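Local coordinates for Bpsl2520 (Burkholderia pseudomallei K96243, PDB 6F03), which is a secreted antigen of the DUF2059 family, a putative exported protein whose molecular function is not established, at residues A66-L78 with A104-F116. Numbering follows the deposited sequence.
Sequences AEMQSKQLVPAIL and AVPKLVDGAGKVF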
ATOM      1  N   ALA B  66     -10.524   1.640   2.960  1.00 37.30           N
ATOM      2  CA  ALA B  66     -11.149   2.578   2.029  1.00 34.03           C
ATOM      3  C   ALA B  66     -11.655   3.822   2.764  1.00 35.87           C
ATOM      4  O   ALA B  66     -11.519   4.950   2.265  1.00 32.00           O
ATOM      5  CB  ALA B  66     -12.288   1.893   1.268  1.00 29.29           C
ATOM      6  N   GLU B  67     -12.244   3.627   3.948  1.00 35.08           N
ATOM      7  CA  GLU B  67     -12.711   4.754   4.750  1.00 38.12           C
ATOM      8  C   GLU B  67     -11.557   5.677   5.106  1.00 41.41           C
ATOM      9  O   GLU B  67     -11.696   6.906   5.053  1.00 42.16           O
ATOM     10  CB  GLU B  67     -13.381   4.260   6.028  1.00 42.36           C
ATOM     11  CG  GLU B  67     -14.033   5.349   6.844  1.00 52.56           C
ATOM     12  CD  GLU B  67     -14.515   4.851   8.191  1.00 60.52           C
ATOM     13  OE1 GLU B  67     -14.485   3.616   8.420  1.00 64.32           O
ATOM     14  OE2 GLU B  67     -14.940   5.693   9.017  1.00 62.51           O
HETATM   15  N   MSE B  68     -10.415   5.105   5.474  1.00 40.07           N
HETATM   16  CA  MSE B  68      -9.219   5.888   5.730  1.00 52.17           C
HETATM   17  C   MSE B  68      -8.760   6.657   4.498  1.00 48.61           C
HETATM   18  O   MSE B  68      -8.389   7.824   4.592  1.00 52.39           O
HETATM   19  CB  MSE B  68      -8.086   5.004   6.211  1.00 67.19           C
HETATM   20  CG  MSE B  68      -6.737   5.660   6.058  1.00 88.02           C
HETATM   21 SE   MSE B  68      -5.523   5.110   7.468  1.00113.34          SE
HETATM   22  CE  MSE B  68      -3.890   5.990   6.850  1.00118.02           C
ATOM     23  N   GLN B  69      -8.775   5.997   3.342  1.00 44.61           N
ATOM     24  CA  GLN B  69      -8.384   6.672   2.116  1.00 44.04           C
ATOM     25  C   GLN B  69      -9.324   7.824   1.809  1.00 42.34           C
ATOM     26  O   GLN B  69      -8.877   8.893   1.393  1.00 44.07           O
ATOM     27  CB  GLN B  69      -8.355   5.682   0.959  1.00 49.09           C
ATOM     28  CG  GLN B  69      -7.105   4.837   0.932  1.00 57.76           C
ATOM     29  CD  GLN B  69      -6.871   4.192  -0.424  1.00 65.19           C
ATOM     30  OE1 GLN B  69      -7.392   4.657  -1.444  1.00 68.93           O
ATOM     31  NE2 GLN B  69      -6.094   3.105  -0.440  1.00 65.34           N
ATOM     32  N   SER B  70     -10.632   7.622   2.004  1.00 40.19           N
ATOM     33  CA  SER B  70     -11.585   8.715   1.822  1.00 39.21           C
ATOM     34  C   SER B  70     -11.269   9.881   2.754  1.00 39.01           C
ATOM     35  O   SER B  70     -11.254  11.034   2.322  1.00 42.13           O
ATOM     36  CB  SER B  70     -13.020   8.232   2.047  1.00 40.05           C
ATOM     37  OG  SER B  70     -13.364   7.224   1.120  1.00 44.61           O
ATOM     38  N   LYS B  71     -11.022   9.602   4.043  1.00 36.97           N
ATOM     39  CA  LYS B  71     -10.708  10.688   4.968  1.00 40.75           C
ATOM     40  C   LYS B  71      -9.455  11.436   4.539  1.00 45.15           C
ATOM     41  O   LYS B  71      -9.366  12.657   4.729  1.00 44.65           O
ATOM     42  CB  LYS B  71     -10.547  10.172   6.406  1.00 36.42           C
ATOM     43  CG  LYS B  71     -11.813   9.560   7.001  1.00 37.13           C
ATOM     44  CD  LYS B  71     -11.600   9.125   8.459  1.00 40.32           C
ATOM     45  CE  LYS B  71     -12.802   8.361   9.030  1.00 42.22           C
ATOM     46  NZ  LYS B  71     -14.155   8.915   8.683  1.00 43.88           N
ATOM     47  N   GLN B  72      -8.487  10.739   3.934  1.00 46.46           N
ATOM     48  CA  GLN B  72      -7.276  11.434   3.525  1.00 48.62           C
ATOM     49  C   GLN B  72      -7.489  12.306   2.296  1.00 48.09           C
ATOM     50  O   GLN B  72      -6.707  13.235   2.084  1.00 46.48           O
ATOM     51  CB  GLN B  72      -6.154  10.435   3.268  1.00 51.61           C
ATOM     52  CG  GLN B  72      -5.548   9.928   4.557  1.00 56.90           C
ATOM     53  CD  GLN B  72      -4.559   8.793   4.362  1.00 60.52           C
ATOM     54  OE1 GLN B  72      -4.033   8.259   5.336  1.00 62.68           O
ATOM     55  NE2 GLN B  72      -4.304   8.416   3.106  1.00 60.49           N
ATOM     56  N   LEU B  73      -8.555  12.070   1.522  1.00 45.80           N
ATOM     57  CA  LEU B  73      -8.852  12.890   0.353  1.00 44.40           C
ATOM     58  C   LEU B  73      -9.603  14.178   0.687  1.00 40.63           C
ATOM     59  O   LEU B  73      -9.777  15.010  -0.210  1.00 37.11           O
ATOM     60  CB  LEU B  73      -9.671  12.090  -0.669  1.00 44.65           C
ATOM     61  CG  LEU B  73      -8.909  11.131  -1.583  1.00 48.48           C
ATOM     62  CD1 LEU B  73      -9.873  10.298  -2.425  1.00 44.06           C
ATOM     63  CD2 LEU B  73      -7.954  11.916  -2.470  1.00 51.02           C
ATOM     64  N   VAL B  74     -10.072  14.349   1.927  1.00 37.55           N
ATOM     65  CA  VAL B  74     -10.907  15.507   2.244  1.00 40.78           C
ATOM     66  C   VAL B  74     -10.216  16.819   1.901  1.00 44.17           C
ATOM     67  O   VAL B  74     -10.829  17.650   1.214  1.00 45.28           O
ATOM     68  CB  VAL B  74     -11.365  15.452   3.714  1.00 36.98           C
ATOM     69  CG1 VAL B  74     -11.744  16.871   4.167  1.00 41.06           C
ATOM     70  CG2 VAL B  74     -12.575  14.548   3.844  1.00 32.54           C
ATOM     71  N   PRO B  75      -8.969  17.069   2.316  1.00 46.70           N
ATOM     72  CA  PRO B  75      -8.336  18.351   1.961  1.00 47.35           C
ATOM     73  C   PRO B  75      -8.340  18.642   0.467  1.00 45.98           C
ATOM     74  O   PRO B  75      -8.627  19.780   0.071  1.00 44.28           O
ATOM     75  CB  PRO B  75      -6.908  18.192   2.506  1.00 50.16           C
ATOM     76  CG  PRO B  75      -7.036  17.190   3.606  1.00 49.10           C
ATOM     77  CD  PRO B  75      -8.080  16.219   3.127  1.00 46.28           C
ATOM     78  N   ALA B  76      -8.051  17.642  -0.375  1.00 43.49           N
ATOM     79  CA  ALA B  76      -8.031  17.882  -1.817  1.00 42.23           C
ATOM     80  C   ALA B  76      -9.427  18.123  -2.369  1.00 43.50           C
ATOM     81  O   ALA B  76      -9.588  18.912  -3.309  1.00 46.13           O
ATOM     82  CB  ALA B  76      -7.360  16.723  -2.554  1.00 37.25           C
ATOM     83  N   ILE B  77     -10.446  17.453  -1.821  1.00 38.89           N
ATOM     84  CA  ILE B  77     -11.803  17.687  -2.308  1.00 36.97           C
ATOM     85  C   ILE B  77     -12.301  19.067  -1.866  1.00 39.88           C
ATOM     86  O   ILE B  77     -12.986  19.765  -2.623  1.00 38.98           O
ATOM     87  CB  ILE B  77     -12.760  16.575  -1.847  1.00 33.04           C
ATOM     88  CG1 ILE B  77     -12.299  15.190  -2.340  1.00 34.61           C
ATOM     89  CG2 ILE B  77     -14.183  16.841  -2.358  1.00 28.70           C
ATOM     90  CD1 ILE B  77     -13.097  14.044  -1.711  1.00 32.49           C
ATOM     91  N   LEU B  78     -11.982  19.473  -0.633  1.00 38.13           N
ATOM     92  CA  LEU B  78     -12.381  20.798  -0.171  1.00 40.94           C
ATOM     93  C   LEU B  78     -11.679  21.887  -0.971  1.00 43.38           C
ATOM     94  O   LEU B  78     -12.296  22.901  -1.332  1.00 43.94           O
ATOM     95  CB  LEU B  78     -12.092  20.953   1.320  1.00 40.60           C
ATOM     96  CG  LEU B  78     -12.444  22.338   1.888  1.00 40.15           C
ATOM     97  CD1 LEU B  78     -13.900  22.702   1.636  1.00 38.06           C
ATOM     98  CD2 LEU B  78     -12.124  22.420   3.366  1.00 40.12           C
ATOM     99  N   ALA B 104     -14.294  23.177   8.545  1.00 47.45           N
ATOM    100  CA  ALA B 104     -14.846  22.318   7.504  1.00 45.90           C
ATOM    101  C   ALA B 104     -14.099  20.989   7.413  1.00 45.51           C
ATOM    102  O   ALA B 104     -14.721  19.928   7.303  1.00 46.36           O
ATOM    103  CB  ALA B 104     -14.807  23.044   6.160  1.00 42.05           C
ATOM    104  N   VAL B 105     -12.764  21.029   7.451  1.00 44.23           N
ATOM    105  CA  VAL B 105     -11.982  19.806   7.273  1.00 46.12           C
ATOM    106  C   VAL B 105     -12.288  18.791   8.366  1.00 48.41           C
ATOM    107  O   VAL B 105     -12.593  17.633   8.035  1.00 51.03           O
ATOM    108  CB  VAL B 105     -10.484  20.150   7.176  1.00 45.16           C
ATOM    109  CG1 VAL B 105      -9.632  18.891   7.264  1.00 42.50           C
ATOM    110  CG2 VAL B 105     -10.202  20.914   5.878  1.00 43.23           C
ATOM    111  N   PRO B 106     -12.267  19.144   9.656  1.00 50.20           N
ATOM    112  CA  PRO B 106     -12.638  18.157  10.682  1.00 49.97           C
ATOM    113  C   PRO B 106     -14.042  17.605  10.491  1.00 48.05           C
ATOM    114  O   PRO B 106     -14.285  16.425  10.783  1.00 45.41           O
ATOM    115  CB  PRO B 106     -12.526  18.959  11.990  1.00 52.41           C
ATOM    116  CG  PRO B 106     -11.591  20.081  11.673  1.00 51.65           C
ATOM    117  CD  PRO B 106     -11.861  20.433  10.242  1.00 47.99           C
ATOM    118  N   LYS B 107     -14.977  18.438  10.026  1.00 44.95           N
ATOM    119  CA  LYS B 107     -16.348  17.984   9.810  1.00 46.24           C
ATOM    120  C   LYS B 107     -16.452  17.075   8.585  1.00 43.76           C
ATOM    121  O   LYS B 107     -17.227  16.109   8.585  1.00 38.64           O
ATOM    122  CB  LYS B 107     -17.264  19.194   9.664  1.00 48.51           C
ATOM    123  CG  LYS B 107     -18.722  18.895   9.361  1.00 53.02           C
ATOM    124  CD  LYS B 107     -19.501  20.206   9.333  1.00 58.82           C
ATOM    125  CE  LYS B 107     -20.984  20.014   9.064  1.00 62.33           C
ATOM    126  NZ  LYS B 107     -21.686  21.342   9.085  1.00 64.85           N
ATOM    127  N   LEU B 108     -15.709  17.389   7.519  1.00 42.78           N
ATOM    128  CA  LEU B 108     -15.725  16.537   6.333  1.00 41.90           C
ATOM    129  C   LEU B 108     -15.019  15.213   6.591  1.00 40.33           C
ATOM    130  O   LEU B 108     -15.492  14.159   6.158  1.00 36.99           O
ATOM    131  CB  LEU B 108     -15.081  17.258   5.150  1.00 40.88           C
ATOM    132  CG  LEU B 108     -15.857  18.417   4.534  1.00 44.03           C
ATOM    133  CD1 LEU B 108     -15.038  19.061   3.442  1.00 43.43           C
ATOM    134  CD2 LEU B 108     -17.173  17.911   3.967  1.00 44.96           C
ATOM    135  N   VAL B 109     -13.869  15.264   7.266  1.00 41.96           N
ATOM    136  CA  VAL B 109     -13.157  14.052   7.651  1.00 45.33           C
ATOM    137  C   VAL B 109     -14.062  13.146   8.473  1.00 48.32           C
ATOM    138  O   VAL B 109     -14.113  11.927   8.261  1.00 46.49           O
ATOM    139  CB  VAL B 109     -11.872  14.411   8.419  1.00 44.30           C
ATOM    140  CG1 VAL B 109     -11.400  13.220   9.260  1.00 41.49           C
ATOM    141  CG2 VAL B 109     -10.785  14.837   7.437  1.00 43.40           C
ATOM    142  N   ASP B 110     -14.791  13.730   9.430  1.00 48.93           N
ATOM    143  CA  ASP B 110     -15.651  12.928  10.294  1.00 50.00           C
ATOM    144  C   ASP B 110     -16.735  12.202   9.504  1.00 48.67           C
ATOM    145  O   ASP B 110     -17.130  11.093   9.874  1.00 46.19           O
ATOM    146  CB  ASP B 110     -16.278  13.813  11.376  1.00 50.51           C
ATOM    147  CG  ASP B 110     -17.265  13.051  12.261  1.00 52.75           C
ATOM    148  OD1 ASP B 110     -16.830  12.289  13.160  1.00 51.89           O
ATOM    149  OD2 ASP B 110     -18.488  13.228  12.052  1.00 55.11           O
ATOM    150  N   GLY B 111     -17.237  12.810   8.429  1.00 45.98           N
ATOM    151  CA  GLY B 111     -18.306  12.227   7.654  1.00 44.77           C
ATOM    152  C   GLY B 111     -17.888  11.493   6.396  1.00 46.17           C
ATOM    153  O   GLY B 111     -18.760  11.017   5.662  1.00 49.45           O
ATOM    154  N   ALA B 112     -16.591  11.385   6.118  1.00 40.42           N
ATOM    155  CA  ALA B 112     -16.137  10.834   4.848  1.00 39.76           C
ATOM    156  C   ALA B 112     -16.108   9.309   4.898  1.00 40.73           C
ATOM    157  O   ALA B 112     -15.800   8.713   5.933  1.00 40.46           O
ATOM    158  CB  ALA B 112     -14.752  11.377   4.500  1.00 32.25           C
ATOM    159  N   GLY B 113     -16.443   8.685   3.769  1.00 40.32           N
ATOM    160  CA  GLY B 113     -16.394   7.244   3.613  1.00 38.28           C
ATOM    161  C   GLY B 113     -17.441   6.459   4.370  1.00 39.76           C
ATOM    162  O   GLY B 113     -17.220   5.282   4.664  1.00 38.75           O
ATOM    163  N   LYS B 114     -18.587   7.067   4.682  1.00 37.09           N
ATOM    164  CA  LYS B 114     -19.643   6.334   5.366  1.00 38.57           C
ATOM    165  C   LYS B 114     -20.095   5.123   4.551  1.00 35.46           C
ATOM    166  O   LYS B 114     -20.420   4.073   5.119  1.00 36.55           O
ATOM    167  CB  LYS B 114     -20.829   7.260   5.663  1.00 41.69           C
ATOM    168  CG  LYS B 114     -20.570   8.261   6.788  1.00 45.10           C
ATOM    169  CD  LYS B 114     -20.082   7.545   8.061  1.00 49.85           C
ATOM    170  CE  LYS B 114     -19.618   8.541   9.138  1.00 49.35           C
ATOM    171  NZ  LYS B 114     -18.767   7.903  10.178  1.00 46.42           N
ATOM    172  N   VAL B 115     -20.100   5.248   3.221  1.00 34.48           N
ATOM    173  CA  VAL B 115     -20.599   4.184   2.344  1.00 35.33           C
ATOM    174  C   VAL B 115     -19.911   2.850   2.628  1.00 33.46           C
ATOM    175  O   VAL B 115     -20.519   1.781   2.486  1.00 33.17           O
ATOM    176  CB  VAL B 115     -20.421   4.593   0.869  1.00 35.00           C
ATOM    177  CG1 VAL B 115     -18.955   4.512   0.487  1.00 31.99           C
ATOM    178  CG2 VAL B 115     -21.269   3.700  -0.024  1.00 40.31           C
ATOM    179  N   PHE B 116     -18.663   2.889   3.083  1.00 30.81           N
ATOM    180  CA  PHE B 116     -17.912   1.676   3.360  1.00 30.15           C
ATOM    181  C   PHE B 116     -18.376   0.940   4.617  1.00 35.47           C
ATOM    182  O   PHE B 116     -18.007  -0.229   4.796  1.00 32.96           O
ATOM    183  CB  PHE B 116     -16.437   2.036   3.472  1.00 30.61           C
ATOM    184  CG  PHE B 116     -15.899   2.643   2.227  1.00 33.30           C
ATOM    185  CD1 PHE B 116     -15.824   1.890   1.054  1.00 37.06           C
ATOM    186  CD2 PHE B 116     -15.481   3.953   2.203  1.00 30.75           C
ATOM    187  CE1 PHE B 116     -15.335   2.449  -0.127  1.00 39.05           C
ATOM    188  CE2 PHE B 116     -14.985   4.514   1.034  1.00 32.37           C
ATOM    189  CZ  PHE B 116     -14.917   3.766  -0.132  1.00 34.46           C
TER
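Helix 66-78 and helix 104-111 run nearly antiparallel, 151° between their directions, with axes 8.4 Å apart at closest approach; after the second helix, Ala112 and Gly113 lead into a 3-10 segment that stays alongside the first. The closest CA pair is Glu67 CA and Gly113 CA, 4.6 Å apart. Glycine suits this place twice over: its phi is positive, and without a side chain it lets the backbones come this close.

Lys71 binds the C-terminal end of the second helix. Its aliphatic stem crosses the Val109 side chain at about a right angle, and a bend at chi4 (-42°) delivers NZ to two carbonyls, Val109 O at 3.0 Å and, on an in-plane lone pair, Ala112 O at 3.2 Å. The positive charge probably complements the carbonyl end of the helix dipole, while Glu67 OE2 forms a salt bridge to the same NZ through a weak hydrogen bond.

On one side of this polar patch, Val74 packs its CG1 on Leu108 CB at 3.5 Å, and Leu78 CD2 meets Val105 CG2. On the other, Ala66 CB sits over the centre of the Phe116 ring, 3.4 Å from its centroid, a CH-pi contact that a small methyl fits closely. Ser70 OG lies at the ring's edge and donates a hydrogen bond to Ala66 O.

The second subunit packs on Leu108 and Ala112. The arrangement is an antiparallel helical hairpin, helices 55-84 and 90-111, in an all-helical dimer.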